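Local coordinates for protein C-C motif chemokine 1 (Homo sapiens, PDB 4OIJ) that acts as a secreted chemokine that binds the receptor CCR8 and attracts monocytes but not neutrophils, at residues Ala50-Leu53 and Trp58-Arg61. Numbering follows the deposited sequence.
Sequences ACAL and WVQR. With SO4 (sulfate ion), chain F; SO4 (sulfate ion), chain M.
Ala-52, Trp-58 and Val-59 make a small apolar contact where the C-terminal helix 57-64 folds back over strand 49-53, an outermost strand, within this chain, of the three-stranded antiparallel sheet; it illustrates how the chemokine fold seats its helix on the sheet. The methyl of Ala-52 points at the helix and meets both branches of Val-59: Ala-52 CB lies 3.6 Å from Val-59 CG2 and also touches CG1. Val-59 CG2 also lies 3.5 Å from Leu-53 O, a van der Waals approach. Trp-58 carries CG between its backbone N and carbonyl carbon (chi1 67°), which brings the indole back toward the strand: CH2 reaches Ala-52 CB obliquely at 4.2 Å, while Val-59 CG2 sits over the centre of one ring face, 3.4 Å above its plane. Phe-42 on the neighbouring strand touches all three side chains, and His-62 packs edge-to-face with the indole. With an alanine here instead of Trp-58, Val-59 CG2 is likely to lose the ring face it lies against, and a gap to open beside Ala-52. Of two sulfates, both probably from the crystallisation liquor, one accepts hydrogen bonds from Trp-58 N (2.9 Å to O2) and the Arg-61 guanidinium, whose edge also grips the other. Helix and strand themselves meet carbon against carbon, the Leu-53 carbonyl touching Val-59 without bonding to it.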
loop_
_atom_site.group_PDB
_atom_site.type_symbol
_atom_site.label_atom_id
_atom_site.label_comp_id
_atom_site.label_asym_id
_atom_site.label_seq_id
_atom_site.Cartn_x
_atom_site.Cartn_y
_atom_site.Cartn_z
ATOM N N ALA A 50 7.144 -4.497 7.345
ATOM C CA ALA A 50 7.018 -5.936 7.536
ATOM C C ALA A 50 5.608 -6.388 7.831
ATOM O O ALA A 50 4.989 -5.994 8.826
ATOM C CB ALA A 50 7.967 -6.431 8.606
ATOM N N CYS A 51 5.125 -7.264 6.956
ATOM C CA CYS A 51 3.885 -7.995 7.116
ATOM C C CYS A 51 4.136 -9.038 8.171
ATOM O O CYS A 51 5.177 -9.700 8.160
ATOM C CB CYS A 51 3.507 -8.647 5.801
ATOM S SG CYS A 51 2.784 -7.495 4.648
ATOM N N ALA A 52 3.188 -9.219 9.061
ATOM C CA ALA A 52 3.357 -10.262 10.083
ATOM C C ALA A 52 1.988 -10.830 10.326
ATOM O O ALA A 52 1.016 -10.093 10.235
ATOM C CB ALA A 52 3.929 -9.660 11.359
ATOM N N LEU A 53 1.900 -12.128 10.544
ATOM C CA LEU A 53 0.630 -12.836 10.734
ATOM C C LEU A 53 0.206 -12.732 12.200
ATOM O O LEU A 53 0.915 -13.202 13.085
ATOM C CB LEU A 53 0.806 -14.301 10.256
ATOM C CG LEU A 53 -0.320 -15.310 10.472
ATOM C CD1 LEU A 53 -1.487 -15.070 9.544
ATOM C CD2 LEU A 53 0.190 -16.657 10.209
ATOM N N TRP A 58 4.296 -13.661 19.091
ATOM C CA TRP A 58 5.117 -12.442 19.190
ATOM C C TRP A 58 4.500 -11.200 18.552
ATOM O O TRP A 58 4.658 -10.097 19.082
ATOM C CB TRP A 58 6.551 -12.677 18.679
ATOM C CG TRP A 58 6.689 -12.951 17.198
ATOM C CD1 TRP A 58 6.798 -14.174 16.598
ATOM C CD2 TRP A 58 6.838 -11.971 16.145
ATOM N NE1 TRP A 58 6.942 -14.024 15.234
ATOM C CE2 TRP A 58 6.997 -12.681 14.932
ATOM C CE3 TRP A 58 6.904 -10.558 16.119
ATOM C CZ2 TRP A 58 7.211 -12.031 13.705
ATOM C CZ3 TRP A 58 7.102 -9.914 14.904
ATOM C CH2 TRP A 58 7.231 -10.646 13.712
ATOM N N VAL A 59 3.804 -11.388 17.410
ATOM C CA VAL A 59 3.132 -10.335 16.659
ATOM C C VAL A 59 2.058 -9.659 17.531
ATOM O O VAL A 59 1.957 -8.433 17.532
ATOM C CB VAL A 59 2.546 -10.881 15.337
ATOM C CG1 VAL A 59 1.799 -9.791 14.564
ATOM C CG2 VAL A 59 3.638 -11.513 14.481
ATOM N N GLN A 60 1.272 -10.479 18.258
ATOM C CA GLN A 60 0.194 -10.067 19.161
ATOM C C GLN A 60 0.735 -9.227 20.316
ATOM O O GLN A 60 0.161 -8.181 20.628
ATOM C CB GLN A 60 -0.547 -11.301 19.712
ATOM C CG GLN A 60 -1.334 -12.084 18.665
ATOM C CD GLN A 60 -1.927 -13.378 19.185
ATOM O OE1 GLN A 60 -1.340 -14.092 20.018
ATOM N NE2 GLN A 60 -3.092 -13.732 18.661
ATOM N N ARG A 61 1.837 -9.690 20.942
ATOM C CA ARG A 61 2.489 -9.003 22.060
ATOM C C ARG A 61 3.145 -7.697 21.619
ATOM O O ARG A 61 3.132 -6.737 22.379
ATOM C CB ARG A 61 3.496 -9.914 22.789
ATOM C CG ARG A 61 2.930 -11.294 23.135
ATOM C CD ARG A 61 3.800 -12.075 24.076
ATOM N NE ARG A 61 5.111 -12.428 23.528
ATOM C CZ ARG A 61 5.367 -13.511 22.802
ATOM N NH1 ARG A 61 4.388 -14.343 22.465
ATOM N NH2 ARG A 61 6.607 -13.775 22.409
HETATM S S SO4 F . 6.509 -16.603 19.963
HETATM O O1 SO4 F . 6.021 -16.254 21.305
HETATM O O2 SO4 F . 5.452 -16.353 18.976
HETATM O O3 SO4 F . 7.739 -15.829 19.645
HETATM O O4 SO4 F . 6.872 -18.051 19.950
HETATM S S SO4 M . 8.109 -10.611 23.498
HETATM O O1 SO4 M . 8.374 -11.832 22.707
HETATM O O2 SO4 M . 6.689 -10.555 23.833
HETATM O O3 SO4 M . 8.896 -10.637 24.743
HETATM O O4 SO4 M . 8.507 -9.402 22.729
#